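Local coordinates for microtubule-associated protein 1 light chain 3 (Plasmodium falciparum, PDB 4EOY) that acts as an Atg8-family ubiquitin-like protein that binds a peptide of Atg3, probably as part of its conjugation to lipid, at residues A[5-10]-A[35-40]; A[12-17]-A[111-116]; A[90-95]-A[117-122]. The protein carries 3 engineered substitutions. All blocks are in the same frame, centred on the assembly; numbering follows the deposited sequence.

Contact 1: A[5-10]-A[35-40]. Engineered in segment 35-40: I36 (natural residue Cys). With CA (calcium ion), chain G.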
loop_
_atom_site.group_PDB
_atom_site.type_symbol
_atom_site.label_atom_id
_atom_site.label_comp_id
_atom_site.label_asym_id
_atom_site.label_seq_id
_atom_site.Cartn_x
_atom_site.Cartn_y
_atom_site.Cartn_z
ATOM N N MET A 5 -10.369 -12.001 2.923
ATOM C CA MET A 5 -10.209 -11.134 4.096
ATOM C C MET A 5 -10.757 -9.729 3.865
ATOM O O MET A 5 -10.870 -9.287 2.722
ATOM C CB MET A 5 -8.750 -11.096 4.533
ATOM C CG MET A 5 -8.450 -12.209 5.512
ATOM S SD MET A 5 -6.732 -12.211 5.983
ATOM C CE MET A 5 -6.146 -13.530 4.924
ATOM N N PRO A 6 -11.125 -9.029 4.954
ATOM C CA PRO A 6 -11.799 -7.736 4.800
ATOM C C PRO A 6 -10.908 -6.699 4.114
ATOM O O PRO A 6 -9.754 -6.501 4.531
ATOM C CB PRO A 6 -12.118 -7.330 6.240
ATOM C CG PRO A 6 -11.105 -8.041 7.075
ATOM C CD PRO A 6 -10.824 -9.336 6.366
ATOM N N SER A 7 -11.441 -6.062 3.066
ATOM C CA SER A 7 -10.705 -5.072 2.268
ATOM C C SER A 7 -11.517 -3.771 2.080
ATOM O O SER A 7 -12.645 -3.646 2.571
ATOM C CB SER A 7 -10.328 -5.666 0.904
ATOM O OG SER A 7 -9.755 -4.689 0.038
ATOM N N LEU A 8 -10.929 -2.817 1.359
ATOM C CA LEU A 8 -11.545 -1.517 1.117
ATOM C C LEU A 8 -12.761 -1.618 0.193
ATOM O O LEU A 8 -13.667 -0.773 0.241
ATOM C CB LEU A 8 -10.525 -0.563 0.509
ATOM C CG LEU A 8 -10.875 0.919 0.592
ATOM C CD1 LEU A 8 -10.518 1.468 1.969
ATOM C CD2 LEU A 8 -10.135 1.680 -0.489
ATOM N N LYS A 9 -12.777 -2.655 -0.642
ATOM C CA LYS A 9 -13.905 -2.923 -1.542
ATOM C C LYS A 9 -15.182 -3.246 -0.762
ATOM O O LYS A 9 -16.288 -2.949 -1.212
ATOM C CB LYS A 9 -13.552 -4.060 -2.498
ATOM C CG LYS A 9 -12.369 -3.737 -3.392
ATOM C CD LYS A 9 -12.073 -4.847 -4.386
ATOM C CE LYS A 9 -11.127 -4.351 -5.467
ATOM N NZ LYS A 9 -10.690 -5.442 -6.371
ATOM N N ASP A 10 -15.014 -3.840 0.415
ATOM C CA ASP A 10 -16.139 -4.157 1.289
ATOM C C ASP A 10 -16.573 -2.927 2.094
ATOM O O ASP A 10 -17.722 -2.835 2.553
ATOM C CB ASP A 10 -15.759 -5.303 2.237
ATOM C CG ASP A 10 -14.972 -6.427 1.537
ATOM O OD1 ASP A 10 -14.827 -6.401 0.296
ATOM O OD2 ASP A 10 -14.483 -7.330 2.232
ATOM N N VAL A 35 -3.383 1.235 -1.906
ATOM C CA VAL A 35 -4.009 0.703 -0.704
ATOM C C VAL A 35 -3.291 -0.582 -0.315
ATOM O O VAL A 35 -3.093 -1.459 -1.153
ATOM C CB VAL A 35 -5.505 0.402 -0.915
ATOM C CG1 VAL A 35 -6.176 0.049 0.417
ATOM C CG2 VAL A 35 -6.195 1.602 -1.535
ATOM N N ILE A 36 -2.905 -0.697 0.952
ATOM C CA ILE A 36 -2.210 -1.897 1.442
ATOM C C ILE A 36 -3.155 -2.821 2.213
ATOM O O ILE A 36 -3.926 -2.371 3.073
ATOM C CB ILE A 36 -1.034 -1.548 2.363
ATOM C CG1 ILE A 36 -0.404 -2.824 2.929
ATOM C CG2 ILE A 36 -1.508 -0.726 3.530
ATOM C CD1 ILE A 36 0.989 -2.615 3.448
ATOM N N GLU A 37 -3.079 -4.113 1.934
ATOM C CA GLU A 37 -3.991 -5.077 2.556
ATOM C C GLU A 37 -3.258 -6.291 3.101
ATOM O O GLU A 37 -2.307 -6.788 2.495
ATOM C CB GLU A 37 -5.027 -5.520 1.532
ATOM C CG GLU A 37 -6.455 -5.467 2.046
ATOM C CD GLU A 37 -7.053 -4.073 2.006
ATOM O OE1 GLU A 37 -7.100 -3.466 0.908
ATOM O OE2 GLU A 37 -7.495 -3.597 3.075
ATOM N N ARG A 38 -3.701 -6.750 4.264
ATOM C CA ARG A 38 -3.164 -7.924 4.925
ATOM C C ARG A 38 -3.736 -9.171 4.280
ATOM O O ARG A 38 -4.957 -9.290 4.153
ATOM C CB ARG A 38 -3.583 -7.899 6.396
ATOM C CG ARG A 38 -2.918 -8.941 7.275
ATOM C CD ARG A 38 -3.204 -8.605 8.727
ATOM N NE ARG A 38 -2.701 -9.601 9.674
ATOM C CZ ARG A 38 -3.424 -10.558 10.241
ATOM N NH1 ARG A 38 -4.722 -10.712 9.973
ATOM N NH2 ARG A 38 -2.845 -11.366 11.108
ATOM N N ALA A 39 -2.860 -10.105 3.908
ATOM C CA ALA A 39 -3.237 -11.200 3.010
ATOM C C ALA A 39 -3.261 -12.579 3.664
ATOM O O ALA A 39 -3.701 -13.551 3.037
ATOM C CB ALA A 39 -2.303 -11.226 1.820
ATOM N N ASN A 40 -2.756 -12.681 4.891
ATOM C CA ASN A 40 -2.891 -13.918 5.666
ATOM C C ASN A 40 -3.051 -13.648 7.160
ATOM O O ASN A 40 -2.960 -12.505 7.615
ATOM C CB ASN A 40 -1.742 -14.898 5.380
ATOM C CG ASN A 40 -0.463 -14.563 6.119
ATOM O OD1 ASN A 40 -0.094 -13.400 6.294
ATOM N ND2 ASN A 40 0.257 -15.599 6.511
HETATM CA CA CA G . -7.995 -5.711 5.545
HETATM O O HOH W 1 -7.132 -7.755 5.025
HETATM O O HOH W 2 -10.268 -4.227 6.102
HETATM O O HOH W 3 -5.934 -4.275 6.359
#

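Contact 2: A[12-17]-A[111-116]. With CA (calcium ion), chain I.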
loop_
_atom_site.group_PDB
_atom_site.type_symbol
_atom_site.label_atom_id
_atom_site.label_comp_id
_atom_site.label_asym_id
_atom_site.label_seq_id
_atom_site.Cartn_x
_atom_site.Cartn_y
_atom_site.Cartn_z
ATOM N N VAL A 12 -16.043 0.508 1.001
ATOM C CA VAL A 12 -16.502 1.582 0.105
ATOM C C VAL A 12 -17.024 1.010 -1.205
ATOM O O VAL A 12 -16.429 0.098 -1.753
ATOM C CB VAL A 12 -15.340 2.531 -0.270
ATOM C CG1 VAL A 12 -15.846 3.690 -1.107
ATOM C CG2 VAL A 12 -14.613 3.027 0.973
ATOM N N SER A 13 -18.101 1.576 -1.723
ATOM C CA SER A 13 -18.689 1.130 -2.999
ATOM C C SER A 13 -17.791 1.417 -4.192
ATOM O O SER A 13 -17.025 2.377 -4.156
ATOM C CB SER A 13 -20.018 1.845 -3.238
ATOM O OG SER A 13 -19.820 3.251 -3.277
ATOM N N PHE A 14 -17.917 0.614 -5.252
ATOM C CA PHE A 14 -17.113 0.781 -6.485
ATOM C C PHE A 14 -17.179 2.208 -7.031
ATOM O O PHE A 14 -16.165 2.766 -7.470
ATOM C CB PHE A 14 -17.554 -0.190 -7.579
ATOM C CG PHE A 14 -16.875 0.046 -8.910
ATOM C CD1 PHE A 14 -15.619 -0.476 -9.165
ATOM C CD2 PHE A 14 -17.493 0.797 -9.901
ATOM C CE1 PHE A 14 -14.997 -0.258 -10.381
ATOM C CE2 PHE A 14 -16.869 1.024 -11.119
ATOM C CZ PHE A 14 -15.618 0.495 -11.358
ATOM N N GLU A 15 -18.372 2.791 -6.988
ATOM C CA GLU A 15 -18.625 4.119 -7.559
ATOM C C GLU A 15 -17.941 5.247 -6.761
ATOM O O GLU A 15 -17.411 6.196 -7.351
ATOM C CB GLU A 15 -20.135 4.377 -7.710
ATOM C CG GLU A 15 -21.013 3.854 -6.574
ATOM C CD GLU A 15 -21.377 2.366 -6.690
ATOM O OE1 GLU A 15 -20.769 1.632 -7.513
ATOM O OE2 GLU A 15 -22.275 1.922 -5.932
ATOM N N ASN A 16 -17.941 5.128 -5.432
ATOM C CA ASN A 16 -17.224 6.075 -4.559
ATOM C C ASN A 16 -15.708 6.004 -4.722
ATOM O O ASN A 16 -15.059 7.037 -4.835
ATOM C CB ASN A 16 -17.603 5.866 -3.088
ATOM C CG ASN A 16 -19.018 6.341 -2.771
ATOM O OD1 ASN A 16 -19.851 6.470 -3.662
ATOM N ND2 ASN A 16 -19.295 6.591 -1.492
ATOM N N ARG A 17 -15.158 4.784 -4.714
ATOM C CA ARG A 17 -13.733 4.521 -5.013
ATOM C C ARG A 17 -13.254 5.063 -6.355
ATOM O O ARG A 17 -12.167 5.621 -6.438
ATOM C CB ARG A 17 -13.438 3.009 -4.946
ATOM C CG ARG A 17 -13.349 2.450 -3.526
ATOM C CD ARG A 17 -13.877 1.025 -3.417
ATOM N NE ARG A 17 -13.417 0.200 -4.526
ATOM C CZ ARG A 17 -14.025 -0.893 -4.969
ATOM N NH1 ARG A 17 -15.133 -1.347 -4.394
ATOM N NH2 ARG A 17 -13.507 -1.539 -6.002
ATOM N N LYS A 111 -2.900 -1.737 -11.907
ATOM C CA LYS A 111 -3.938 -0.881 -11.341
ATOM C C LYS A 111 -5.316 -1.544 -11.437
ATOM O O LYS A 111 -5.675 -2.132 -12.450
ATOM C CB LYS A 111 -3.913 0.494 -12.041
ATOM C CG LYS A 111 -5.239 1.183 -12.290
ATOM C CD LYS A 111 -5.055 2.348 -13.258
ATOM C CE LYS A 111 -4.938 1.868 -14.702
ATOM N NZ LYS A 111 -4.489 2.941 -15.631
ATOM N N ASP A 112 -6.083 -1.439 -10.364
ATOM C CA ASP A 112 -7.430 -1.953 -10.323
ATOM C C ASP A 112 -8.352 -1.047 -11.140
ATOM O O ASP A 112 -8.072 0.123 -11.325
ATOM C CB ASP A 112 -7.879 -2.017 -8.866
ATOM C CG ASP A 112 -9.140 -2.825 -8.667
ATOM O OD1 ASP A 112 -10.224 -2.361 -9.077
ATOM O OD2 ASP A 112 -9.048 -3.919 -8.062
ATOM N N GLU A 113 -9.462 -1.600 -11.611
ATOM C CA GLU A 113 -10.436 -0.842 -12.374
ATOM C C GLU A 113 -10.970 0.365 -11.601
ATOM O O GLU A 113 -11.315 1.379 -12.206
ATOM C CB GLU A 113 -11.595 -1.756 -12.804
ATOM C CG GLU A 113 -12.634 -1.060 -13.668
ATOM C CD GLU A 113 -13.423 -2.018 -14.545
ATOM O OE1 GLU A 113 -13.706 -3.149 -14.090
ATOM O OE2 GLU A 113 -13.768 -1.631 -15.688
ATOM N N ASP A 114 -11.023 0.263 -10.273
ATOM C CA ASP A 114 -11.481 1.376 -9.440
ATOM C C ASP A 114 -10.450 2.526 -9.303
ATOM O O ASP A 114 -10.741 3.546 -8.669
ATOM C CB ASP A 114 -11.964 0.886 -8.054
ATOM C CG ASP A 114 -10.851 0.320 -7.184
ATOM O OD1 ASP A 114 -9.659 0.424 -7.524
ATOM O OD2 ASP A 114 -11.196 -0.229 -6.128
ATOM N N GLY A 115 -9.269 2.361 -9.900
ATOM C CA GLY A 115 -8.230 3.402 -9.888
ATOM C C GLY A 115 -7.099 3.178 -8.885
ATOM O O GLY A 115 -6.074 3.854 -8.945
ATOM N N TYR A 116 -7.285 2.229 -7.963
ATOM C CA TYR A 116 -6.308 1.963 -6.906
ATOM C C TYR A 116 -5.279 0.919 -7.321
ATOM O O TYR A 116 -5.582 -0.009 -8.078
ATOM C CB TYR A 116 -7.005 1.471 -5.622
ATOM C CG TYR A 116 -7.606 2.559 -4.760
ATOM C CD1 TYR A 116 -6.783 3.443 -4.052
ATOM C CD2 TYR A 116 -8.987 2.718 -4.660
ATOM C CE1 TYR A 116 -7.313 4.463 -3.275
ATOM C CE2 TYR A 116 -9.529 3.739 -3.890
ATOM C CZ TYR A 116 -8.679 4.610 -3.197
ATOM O OH TYR A 116 -9.196 5.626 -2.415
HETATM CA CA CA I . -16.215 3.294 -5.545
#

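Contact 3: A[90-95]-A[117-122]. With ACT (acetate ion), chain H.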
loop_
_atom_site.group_PDB
_atom_site.type_symbol
_atom_site.label_atom_id
_atom_site.label_comp_id
_atom_site.label_asym_id
_atom_site.label_seq_id
_atom_site.Cartn_x
_atom_site.Cartn_y
_atom_site.Cartn_z
ATOM N N LEU A 90 5.809 -8.971 0.425
ATOM C CA LEU A 90 4.880 -8.062 -0.255
ATOM C C LEU A 90 4.455 -8.563 -1.644
ATOM O O LEU A 90 5.254 -9.164 -2.385
ATOM C CB LEU A 90 5.515 -6.685 -0.391
ATOM C CG LEU A 90 5.815 -5.975 0.939
ATOM C CD1 LEU A 90 6.586 -4.682 0.689
ATOM C CD2 LEU A 90 4.527 -5.701 1.709
ATOM N N PHE A 91 3.205 -8.285 -1.998
ATOM C CA PHE A 91 2.630 -8.779 -3.240
ATOM C C PHE A 91 1.804 -7.750 -3.982
ATOM O O PHE A 91 1.025 -7.019 -3.380
ATOM C CB PHE A 91 1.754 -9.993 -2.949
ATOM C CG PHE A 91 2.502 -11.132 -2.329
ATOM C CD1 PHE A 91 2.730 -11.168 -0.962
ATOM C CD2 PHE A 91 2.998 -12.165 -3.119
ATOM C CE1 PHE A 91 3.429 -12.208 -0.386
ATOM C CE2 PHE A 91 3.700 -13.213 -2.552
ATOM C CZ PHE A 91 3.919 -13.237 -1.191
ATOM N N VAL A 92 1.972 -7.701 -5.299
ATOM C CA VAL A 92 1.060 -6.950 -6.132
ATOM C C VAL A 92 0.333 -7.895 -7.110
ATOM O O VAL A 92 0.972 -8.627 -7.889
ATOM C CB VAL A 92 1.784 -5.833 -6.883
ATOM C CG1 VAL A 92 2.888 -6.391 -7.771
ATOM C CG2 VAL A 92 0.758 -5.037 -7.650
ATOM N N ASN A 93 -0.998 -7.905 -7.046
ATOM C CA ASN A 93 -1.777 -8.844 -7.864
ATOM C C ASN A 93 -1.164 -10.263 -7.821
ATOM O O ASN A 93 -0.835 -10.842 -8.860
ATOM C CB ASN A 93 -1.895 -8.334 -9.305
ATOM C CG ASN A 93 -2.748 -7.080 -9.411
ATOM O OD1 ASN A 93 -3.043 -6.418 -8.406
ATOM N ND2 ASN A 93 -3.149 -6.740 -10.634
ATOM N N ASN A 94 -0.974 -10.749 -6.591
ATOM C CA ASN A 94 -0.436 -12.080 -6.262
ATOM C C ASN A 94 1.017 -12.361 -6.600
ATOM O O ASN A 94 1.509 -13.422 -6.246
ATOM C CB ASN A 94 -1.357 -13.190 -6.792
ATOM C CG ASN A 94 -2.770 -13.088 -6.219
ATOM O OD1 ASN A 94 -2.977 -12.502 -5.155
ATOM N ND2 ASN A 94 -3.742 -13.651 -6.918
ATOM N N ILE A 95 1.716 -11.420 -7.241
ATOM C CA ILE A 95 3.133 -11.608 -7.588
ATOM C C ILE A 95 4.066 -10.679 -6.832
ATOM O O ILE A 95 3.640 -9.678 -6.274
ATOM C CB ILE A 95 3.408 -11.460 -9.107
ATOM C CG1 ILE A 95 3.045 -10.067 -9.617
ATOM C CG2 ILE A 95 2.643 -12.510 -9.894
ATOM C CD1 ILE A 95 3.718 -9.718 -10.917
ATOM N N LEU A 117 -4.054 1.073 -6.814
ATOM C CA LEU A 117 -3.093 -0.002 -6.837
ATOM C C LEU A 117 -3.193 -0.765 -5.517
ATOM O O LEU A 117 -2.855 -0.239 -4.442
ATOM C CB LEU A 117 -1.683 0.515 -7.040
ATOM C CG LEU A 117 -0.612 -0.577 -7.195
ATOM C CD1 LEU A 117 -0.892 -1.352 -8.465
ATOM C CD2 LEU A 117 0.787 0.030 -7.176
ATOM N N TYR A 118 -3.655 -2.010 -5.598
ATOM C CA TYR A 118 -3.814 -2.842 -4.409
ATOM C C TYR A 118 -2.577 -3.674 -4.206
ATOM O O TYR A 118 -2.086 -4.336 -5.141
ATOM C CB TYR A 118 -5.025 -3.752 -4.549
ATOM C CG TYR A 118 -6.352 -3.044 -4.365
ATOM C CD1 TYR A 118 -6.994 -2.450 -5.434
ATOM C CD2 TYR A 118 -6.958 -2.979 -3.119
ATOM C CE1 TYR A 118 -8.198 -1.799 -5.269
ATOM C CE2 TYR A 118 -8.169 -2.339 -2.949
ATOM C CZ TYR A 118 -8.779 -1.742 -4.031
ATOM O OH TYR A 118 -9.987 -1.091 -3.839
ATOM N N MET A 119 -2.028 -3.590 -3.009
ATOM C CA MET A 119 -0.845 -4.361 -2.642
ATOM C C MET A 119 -1.096 -5.094 -1.331
ATOM O O MET A 119 -1.845 -4.618 -0.464
ATOM C CB MET A 119 0.366 -3.440 -2.518
ATOM C CG MET A 119 0.794 -2.842 -3.854
ATOM S SD MET A 119 2.332 -1.949 -3.646
ATOM C CE MET A 119 3.514 -3.282 -3.404
ATOM N N GLU A 120 -0.502 -6.267 -1.181
ATOM C CA GLU A 120 -0.821 -7.106 -0.028
ATOM C C GLU A 120 0.414 -7.574 0.668
ATOM O O GLU A 120 1.447 -7.746 0.040
ATOM C CB GLU A 120 -1.641 -8.321 -0.477
ATOM C CG GLU A 120 -3.006 -7.960 -1.046
ATOM C CD GLU A 120 -3.793 -9.167 -1.483
ATOM O OE1 GLU A 120 -3.213 -10.005 -2.201
ATOM O OE2 GLU A 120 -4.992 -9.274 -1.119
ATOM N N TYR A 121 0.321 -7.767 1.979
ATOM C CA TYR A 121 1.437 -8.297 2.731
ATOM C C TYR A 121 1.031 -9.594 3.397
ATOM O O TYR A 121 -0.131 -9.789 3.782
ATOM C CB TYR A 121 2.001 -7.301 3.752
ATOM C CG TYR A 121 1.055 -6.785 4.833
ATOM C CD1 TYR A 121 0.924 -7.433 6.048
ATOM C CD2 TYR A 121 0.368 -5.598 4.665
ATOM C CE1 TYR A 121 0.106 -6.940 7.044
ATOM C CE2 TYR A 121 -0.467 -5.100 5.654
ATOM C CZ TYR A 121 -0.603 -5.784 6.837
ATOM O OH TYR A 121 -1.432 -5.262 7.809
ATOM N N SER A 122 2.018 -10.480 3.481
ATOM C CA SER A 122 1.871 -11.769 4.071
ATOM C C SER A 122 3.115 -12.112 4.877
ATOM O O SER A 122 4.188 -11.587 4.614
ATOM C CB SER A 122 1.676 -12.809 2.986
ATOM O OG SER A 122 1.445 -14.069 3.583
HETATM C C ACT H . 9.712 -8.899 -0.835
HETATM O O ACT H . 8.555 -8.526 -1.129
HETATM O OXT ACT H . 9.984 -10.106 -0.628
HETATM C CH3 ACT H . 10.806 -7.874 -0.741
HETATM O O HOH W 4 -4.417 -3.474 -7.903
HETATM O O HOH W 5 -1.458 -9.217 -4.155
#

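Contact 1: A[5-10]-A[35-40]
Residues 5-8 run nearly antiparallel to 35-40 (173° between their end-to-end directions), but the CA atoms of S7 and E37 stay 6.7 Å apart, so side chains and a metal fill the gap. M5 spans one end: its chain bends at the last torsion and lays the methyl CE 3.1 Å from A39 O, with SD alongside R38 O. In the middle, S7 OG comes within 3.0 Å of E37 OE1, at best a weak hydrogen bond; the other carboxylate oxygen, OE2, forms a salt bridge with K50. At the far end L8 and V35 cross at about a right angle, CD2 of L8 lying 4.1 Å from CG2 of V35. The calcium ion links the two backbones indirectly: P6 O binds it at 2.2 Å, and water 1, one of its three water ligands, donates to R38 O at 2.8 Å. Residues 5-8, leading into helix 8-11, thus cover the V35 and E37 side of strand 31-38, while engineered I36 points the other way, against helix 60-72; strand 117-122 runs beside 31-38 in the ubiquitin-fold sheet.

Contact 2: A[12-17]-A[111-116]
Here the first turn of helix 14-27, part of the N-terminal addition that Atg8 proteins carry on the ubiquitin fold, meets the type I beta turn D112-G115 through R17 and D114. The guanidinium approaches side-on: NE (2.8 Å) and NH2 (2.7 Å) both donate to the single oxygen OD2 of D114, on its anti side and somewhat out of the carboxylate plane. The two flat groups stand 81° apart, so this is a bifurcated grip and not a parallel two-oxygen pairing. R17 reaches it by bending at chi2 and chi3, and the third nitrogen, NH1, donates almost straight to V12 O, which fixes the rotation of the guanidinium. D114 is held from its own side as well. Its OD1 accepts from Y116 N and its backbone N donates to D112 OD1, two successive Asx turns, while OD2 has a further donor in Y118 OH. With so many donors around it, the carboxylate is probably stabilised as the anion. F14, its CG anti to the backbone N (chi1 173°), swings its ring beside the turn, CZ meeting E113 CG at 4.1 Å near the ring plane. A calcium ion sits on S13 O and F14 O, although its very short bonds make the exact geometry doubtful; S13 also N-caps the helix through a weak bond from N16 N. Y116, which also packs on an aromatic side chain of the bound peptide, turns a ring edge to the helix, its CE2 lying 4.0 Å from R17 CG.

Contact 3: A[90-95]-A[117-122]
L90 lies against Y121 and V92 against M119 and L117, forming the apolar centre of this antiparallel strand pair. The closest of these touches is L90 CD2 on Y121 CB, 3.6 Å. Y121 takes the crowded position at chi1 (59°), and its ring leads away from L90, with its hydroxyl bonded to P45 O. V92 has its CG2 methyl anti to the backbone N (chi1 59° to CG1), which carries that methyl to within 4.1 Å of L117 CD1. F91 and E120, whose side chains lie on the opposite face, form the hydrogen-bonded backbone pair, F91 N donating to E120 O (2.7 Å) and E120 N to F91 O (2.8 Å). The F91 ring turns an edge toward E120 O, and its CE1 rests 3.8 Å from S122 CB. Farther along, the strand gives way to the type I' turn V92-I95, where two waters bridge the polar groups. Water 5 accepts from N94 N and donates to E120 OE1 at 2.7 Å; water 4 accepts from Y118 N and donates to N93 OD1 at a longer 3.3 Å. At the other end L90 N donates to an acetate ion, probably from the crystallisation liquor. The pair closes one side of the ubiquitin-like sheet: 89-92 is its outermost strand and 117-122 continues the sheet to 31-38. L90, M119 and Y121 pack on helix 60-72, and V92 and L117 on helix 103-110, which lies in the connection between the two strands.

In the fold
Contacts 1 and 3, their centres about 10 Å apart, share the four-stranded sheet, in which strands 31-38 and 117-122 are neighbours. The centre of contact 2 lies about 13 Å from that of contact 1 and 16 Å from that of contact 3, where helix 14-27 meets the loop leading into strand 117-122. Along the chain the segments of contact 2 alternate with those of both others, whereas contact 1 closes before contact 3 opens. A K9-D112 salt bridge joins contacts 1 and 2. With R17-D114 in contact 2, this ties both N-terminal helices, 8-11 and 14-27, to the ubiquitin-like core beside Y116, which touches the bound peptide, while contact 3 completes the sheet's far edge.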